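Local atomic coordinates of soluble lytic murein transglycosylase (Pseudomonas aeruginosa, PDB entry 5OHU), a protein that probably cleaves the glycan strands of cell-wall peptidoglycan as a lytic transglycosylase, turning the polymer over both from chain ends and within chains. Residues His562-Ala574 with Pro628-Asp640. Residues are numbered along the deposited sequence; the frame is centred on the assembly and turned at random.
Sequences HSQFNGNRVLASA and PQPIVDWHERYFD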
loop_
_atom_site.group_PDB
_atom_site.type_symbol
_atom_site.label_atom_id
_atom_site.label_comp_id
_atom_site.label_asym_id
_atom_site.label_seq_id
_atom_site.Cartn_x
_atom_site.Cartn_y
_atom_site.Cartn_z
ATOM N N HIS A 562 7.740 -22.625 11.736
ATOM C CA HIS A 562 6.955 -22.953 12.918
ATOM C C HIS A 562 7.823 -23.598 14.001
ATOM O O HIS A 562 7.795 -23.178 15.167
ATOM C CB HIS A 562 5.801 -23.862 12.481
ATOM C CG HIS A 562 4.867 -24.272 13.572
ATOM N ND1 HIS A 562 4.760 -25.578 13.994
ATOM C CD2 HIS A 562 3.934 -23.579 14.272
ATOM C CE1 HIS A 562 3.825 -25.675 14.925
ATOM N NE2 HIS A 562 3.299 -24.478 15.104
ATOM N N SER A 563 8.617 -24.612 13.645
ATOM C CA SER A 563 9.442 -25.200 14.701
ATOM C C SER A 563 10.621 -24.315 15.073
ATOM O O SER A 563 11.067 -24.357 16.218
ATOM C CB SER A 563 9.932 -26.611 14.336
ATOM O OG SER A 563 10.330 -26.689 12.997
ATOM N N GLN A 564 11.094 -23.475 14.164
ATOM C CA GLN A 564 12.168 -22.558 14.512
ATOM C C GLN A 564 11.753 -21.586 15.618
ATOM O O GLN A 564 12.610 -21.140 16.384
ATOM C CB GLN A 564 12.619 -21.821 13.251
ATOM C CG GLN A 564 13.499 -20.635 13.485
ATOM C CD GLN A 564 14.078 -20.082 12.199
ATOM O OE1 GLN A 564 13.581 -20.361 11.104
ATOM N NE2 GLN A 564 15.132 -19.286 12.327
ATOM N N PHE A 565 10.457 -21.288 15.750
ATOM C CA PHE A 565 9.940 -20.437 16.817
ATOM C C PHE A 565 9.064 -21.229 17.776
ATOM O O PHE A 565 8.011 -20.760 18.230
ATOM C CB PHE A 565 9.191 -19.237 16.234
ATOM C CG PHE A 565 10.110 -18.235 15.610
ATOM C CD1 PHE A 565 10.803 -17.321 16.405
ATOM C CD2 PHE A 565 10.345 -18.249 14.247
ATOM C CE1 PHE A 565 11.675 -16.410 15.858
ATOM C CE2 PHE A 565 11.230 -17.342 13.686
ATOM C CZ PHE A 565 11.900 -16.407 14.502
ATOM N N ASN A 566 9.488 -22.461 18.053
ATOM C CA ASN A 566 8.907 -23.314 19.091
ATOM C C ASN A 566 7.408 -23.525 18.896
ATOM O O ASN A 566 6.654 -23.631 19.858
ATOM C CB ASN A 566 9.215 -22.757 20.479
ATOM C CG ASN A 566 10.713 -22.623 20.711
ATOM O OD1 ASN A 566 11.466 -23.569 20.488
ATOM N ND2 ASN A 566 11.153 -21.434 21.110
ATOM N N GLY A 567 6.977 -23.622 17.639
ATOM C CA GLY A 567 5.586 -23.897 17.348
ATOM C C GLY A 567 4.644 -22.765 17.670
ATOM O O GLY A 567 3.445 -22.998 17.838
ATOM N N ASN A 568 5.162 -21.541 17.778
ATOM C CA ASN A 568 4.355 -20.375 18.117
ATOM C C ASN A 568 3.933 -19.699 16.810
ATOM O O ASN A 568 4.782 -19.193 16.074
ATOM C CB ASN A 568 5.155 -19.428 19.016
ATOM C CG ASN A 568 4.378 -18.167 19.402
ATOM O OD1 ASN A 568 3.702 -17.552 18.576
ATOM N ND2 ASN A 568 4.533 -17.741 20.653
ATOM N N ARG A 569 2.624 -19.667 16.549
ATOM C CA ARG A 569 2.092 -19.172 15.278
ATOM C C ARG A 569 2.242 -17.663 15.153
ATOM O O ARG A 569 2.364 -17.145 14.035
ATOM C CB ARG A 569 0.610 -19.558 15.135
ATOM C CG ARG A 569 0.284 -21.028 14.801
ATOM C CD ARG A 569 -1.235 -21.241 14.977
ATOM N NE ARG A 569 -1.750 -20.413 16.079
ATOM C CZ ARG A 569 -2.816 -19.633 16.002
ATOM N NH1 ARG A 569 -3.462 -19.516 14.843
ATOM N NH2 ARG A 569 -3.177 -18.922 17.068
ATOM N N VAL A 570 2.193 -16.939 16.271
ATOM C CA VAL A 570 2.396 -15.492 16.231
ATOM C C VAL A 570 3.782 -15.159 15.691
ATOM O O VAL A 570 3.938 -14.349 14.768
ATOM C CB VAL A 570 2.195 -14.877 17.624
ATOM C CG1 VAL A 570 2.342 -13.361 17.543
ATOM C CG2 VAL A 570 0.830 -15.260 18.196
ATOM N N LEU A 571 4.813 -15.760 16.280
ATOM C CA LEU A 571 6.170 -15.496 15.827
ATOM C C LEU A 571 6.400 -16.050 14.425
ATOM O O LEU A 571 6.997 -15.382 13.570
ATOM C CB LEU A 571 7.158 -16.104 16.812
ATOM C CG LEU A 571 6.998 -15.587 18.240
ATOM C CD1 LEU A 571 7.887 -16.396 19.197
ATOM C CD2 LEU A 571 7.359 -14.105 18.288
ATOM N N ALA A 572 5.942 -17.279 14.174
ATOM C CA ALA A 572 6.172 -17.890 12.868
ATOM C C ALA A 572 5.476 -17.103 11.756
ATOM O O ALA A 572 6.025 -16.955 10.660
ATOM C CB ALA A 572 5.707 -19.343 12.876
ATOM N N SER A 573 4.273 -16.584 12.023
ATOM C CA SER A 573 3.588 -15.775 11.021
ATOM C C SER A 573 4.387 -14.520 10.724
ATOM O O SER A 573 4.559 -14.139 9.554
ATOM C CB SER A 573 2.172 -15.403 11.482
ATOM O OG SER A 573 1.374 -16.567 11.622
ATOM N N ALA A 574 4.881 -13.864 11.779
ATOM C CA ALA A 574 5.705 -12.672 11.597
ATOM C C ALA A 574 6.951 -13.000 10.783
ATOM O O ALA A 574 7.354 -12.231 9.903
ATOM C CB ALA A 574 6.081 -12.078 12.958
ATOM N N PRO A 628 -12.051 -25.764 15.874
ATOM C CA PRO A 628 -12.009 -24.408 16.432
ATOM C C PRO A 628 -10.600 -23.979 16.802
ATOM O O PRO A 628 -9.803 -24.749 17.346
ATOM C CB PRO A 628 -12.887 -24.495 17.688
ATOM C CG PRO A 628 -13.495 -25.892 17.695
ATOM C CD PRO A 628 -13.187 -26.543 16.393
ATOM N N GLN A 629 -10.320 -22.716 16.516
ATOM C CA GLN A 629 -9.010 -22.091 16.668
ATOM C C GLN A 629 -9.218 -20.816 17.468
ATOM O O GLN A 629 -9.841 -19.862 16.966
ATOM C CB GLN A 629 -8.408 -21.796 15.290
ATOM C CG GLN A 629 -7.061 -21.087 15.271
ATOM C CD GLN A 629 -6.003 -21.772 16.108
ATOM O OE1 GLN A 629 -5.676 -21.346 17.219
ATOM N NE2 GLN A 629 -5.448 -22.831 15.563
ATOM N N PRO A 630 -8.774 -20.755 18.712
ATOM C CA PRO A 630 -8.803 -19.489 19.442
ATOM C C PRO A 630 -7.832 -18.500 18.803
ATOM O O PRO A 630 -6.897 -18.888 18.096
ATOM C CB PRO A 630 -8.338 -19.877 20.853
ATOM C CG PRO A 630 -7.641 -21.200 20.704
ATOM C CD PRO A 630 -8.174 -21.858 19.475
ATOM N N ILE A 631 -8.018 -17.208 19.100
ATOM C CA ILE A 631 -7.178 -16.190 18.462
ATOM C C ILE A 631 -5.693 -16.443 18.749
ATOM O O ILE A 631 -4.837 -16.211 17.887
ATOM C CB ILE A 631 -7.618 -14.777 18.884
ATOM C CG1 ILE A 631 -6.848 -13.710 18.071
ATOM C CG2 ILE A 631 -7.441 -14.548 20.391
ATOM C CD1 ILE A 631 -7.280 -13.625 16.609
ATOM N N VAL A 632 -5.359 -16.906 19.964
ATOM C CA VAL A 632 -4.047 -17.476 20.253
ATOM C C VAL A 632 -4.229 -18.688 21.154
ATOM O O VAL A 632 -5.171 -18.780 21.945
ATOM C CB VAL A 632 -3.066 -16.498 20.935
ATOM C CG1 VAL A 632 -2.485 -15.506 19.924
ATOM C CG2 VAL A 632 -3.753 -15.809 22.099
ATOM N N ASP A 633 -3.290 -19.606 21.044
ATOM C CA ASP A 633 -3.290 -20.808 21.857
ATOM C C ASP A 633 -2.645 -20.544 23.214
ATOM O O ASP A 633 -1.897 -19.579 23.393
ATOM C CB ASP A 633 -2.571 -21.931 21.110
ATOM C CG ASP A 633 -3.418 -22.487 19.981
ATOM O OD1 ASP A 633 -4.623 -22.750 20.217
ATOM O OD2 ASP A 633 -2.894 -22.643 18.868
ATOM N N TRP A 634 -2.967 -21.415 24.180
ATOM C CA TRP A 634 -2.398 -21.301 25.525
ATOM C C TRP A 634 -0.897 -21.115 25.475
ATOM O O TRP A 634 -0.350 -20.250 26.165
ATOM C CB TRP A 634 -2.699 -22.546 26.361
ATOM C CG TRP A 634 -4.120 -22.817 26.562
ATOM C CD1 TRP A 634 -4.807 -23.935 26.171
ATOM C CD2 TRP A 634 -5.059 -21.977 27.236
ATOM N NE1 TRP A 634 -6.121 -23.831 26.528
ATOM C CE2 TRP A 634 -6.308 -22.644 27.194
ATOM C CE3 TRP A 634 -4.970 -20.719 27.858
ATOM C CZ2 TRP A 634 -7.471 -22.098 27.754
ATOM C CZ3 TRP A 634 -6.125 -20.164 28.421
ATOM C CH2 TRP A 634 -7.366 -20.862 28.364
ATOM N N HIS A 635 -0.208 -21.908 24.660
ATOM C CA HIS A 635 1.244 -21.824 24.695
ATOM C C HIS A 635 1.790 -20.592 23.996
ATOM O O HIS A 635 2.999 -20.367 24.052
ATOM C CB HIS A 635 1.882 -23.068 24.086
ATOM C CG HIS A 635 1.756 -23.157 22.598
ATOM N ND1 HIS A 635 0.627 -23.652 21.973
ATOM C CD2 HIS A 635 2.637 -22.862 21.610
ATOM C CE1 HIS A 635 0.814 -23.646 20.662
ATOM N NE2 HIS A 635 2.025 -23.172 20.417
ATOM N N GLU A 636 0.938 -19.799 23.347
ATOM C CA GLU A 636 1.361 -18.605 22.624
ATOM C C GLU A 636 1.167 -17.311 23.410
ATOM O O GLU A 636 1.674 -16.269 22.987
ATOM C CB GLU A 636 0.591 -18.513 21.297
ATOM C CG GLU A 636 0.813 -19.693 20.364
ATOM C CD GLU A 636 -0.140 -19.699 19.163
ATOM O OE1 GLU A 636 0.230 -20.294 18.123
ATOM O OE2 GLU A 636 -1.257 -19.115 19.280
ATOM N N ARG A 637 0.461 -17.346 24.547
ATOM C CA ARG A 637 0.046 -16.104 25.193
ATOM C C ARG A 637 1.219 -15.316 25.784
ATOM O O ARG A 637 1.107 -14.098 25.952
ATOM C CB ARG A 637 -1.007 -16.412 26.259
ATOM C CG ARG A 637 -2.149 -17.251 25.704
ATOM C CD ARG A 637 -3.310 -17.415 26.668
ATOM N NE ARG A 637 -3.988 -16.152 26.866
ATOM C CZ ARG A 637 -5.150 -15.816 26.306
ATOM N NH1 ARG A 637 -5.786 -16.661 25.513
ATOM N NH2 ARG A 637 -5.670 -14.624 26.549
ATOM N N TYR A 638 2.324 -15.985 26.133
ATOM C CA TYR A 638 3.548 -15.333 26.585
ATOM C C TYR A 638 4.738 -15.969 25.889
ATOM O O TYR A 638 4.715 -17.160 25.565
ATOM C CB TYR A 638 3.812 -15.468 28.092
ATOM C CG TYR A 638 2.863 -14.760 28.998
ATOM C CD1 TYR A 638 2.988 -13.405 29.219
ATOM C CD2 TYR A 638 1.852 -15.453 29.664
ATOM C CE1 TYR A 638 2.112 -12.739 30.053
ATOM C CE2 TYR A 638 0.985 -14.798 30.500
ATOM C CZ TYR A 638 1.130 -13.432 30.697
ATOM O OH TYR A 638 0.275 -12.745 31.527
ATOM N N PHE A 639 5.785 -15.173 25.694
ATOM C CA PHE A 639 7.043 -15.686 25.169
ATOM C C PHE A 639 8.172 -14.715 25.495
ATOM O O PHE A 639 7.952 -13.510 25.675
ATOM C CB PHE A 639 6.977 -15.960 23.659
ATOM C CG PHE A 639 6.185 -14.952 22.868
ATOM C CD1 PHE A 639 6.782 -13.798 22.395
ATOM C CD2 PHE A 639 4.856 -15.191 22.553
ATOM C CE1 PHE A 639 6.069 -12.894 21.645
ATOM C CE2 PHE A 639 4.139 -14.292 21.804
ATOM C CZ PHE A 639 4.747 -13.139 21.348
ATOM N N ASP A 640 9.378 -15.273 25.592
ATOM C CA ASP A 640 10.578 -14.625 26.103
ATOM C C ASP A 640 11.652 -14.617 25.022
ATOM O O ASP A 640 11.465 -15.138 23.922
ATOM C CB ASP A 640 11.112 -15.345 27.351
ATOM C CG ASP A 640 10.238 -15.151 28.581
ATOM O OD1 ASP A 640 8.997 -15.096 28.456
ATOM O OD2 ASP A 640 10.802 -15.074 29.692
HETATM O O HOH W 1 -5.561 -17.768 15.276
#
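In the lysozyme-like transglycosylase domain, the C-terminal tail packs on the type I' beta turn (Phe565 to Asn568) between helices 547-564 and 569-578, where Arg569 and Glu636 form a buried, side-on salt bridge. Guanidinium and carboxylate lie nearly coplanar, their planes 12° apart; Arg569 NE donates to Glu636 OE1 at 2.8 Å and Arg569 NH2 to Glu636 OE2 at 2.9 Å, each oxygen using its syn lone pair. The Arg569 chain bends at chi3 (-34°), turning the NE and NH2 side of the guanidinium toward the carboxylate. Each oxygen takes a second donor from above the carboxylate plane: OE1 the backbone N of Arg569, and Glu636 OE2 the N of Asp633 at 2.7 Å, so four N-H groups fix the carboxylate's rotation. This crowd of donors probably favours its charged form. NH2 of Arg569 also reaches Ile631 O near the guanidinium plane, water 1 accepts from Arg569 NH1 and lies within hydrogen-bonding distance of the same carbonyl, and the Gln629 amide stacks over one guanidinium face. Asn568 is the N-cap, its OD1 accepting from Leu571 N at 3.1 Å, while its ND2 comes within 3.2 Å of Phe639 CD2, amide and ring nearly perpendicular. Leu571 sets CD2 over one face of Phe639, 4.3 Å from the ring centroid in an off-centre CH-pi contact; Trp598 meets that ring edge-to-face. Val570 CG2 touches Val632 CG1. After the Schellman motif that ends helix 547-564, His635 NE2 donates to Gly567 O at 2.9 Å, nearly straight at 171° but from above the carbonyl plane.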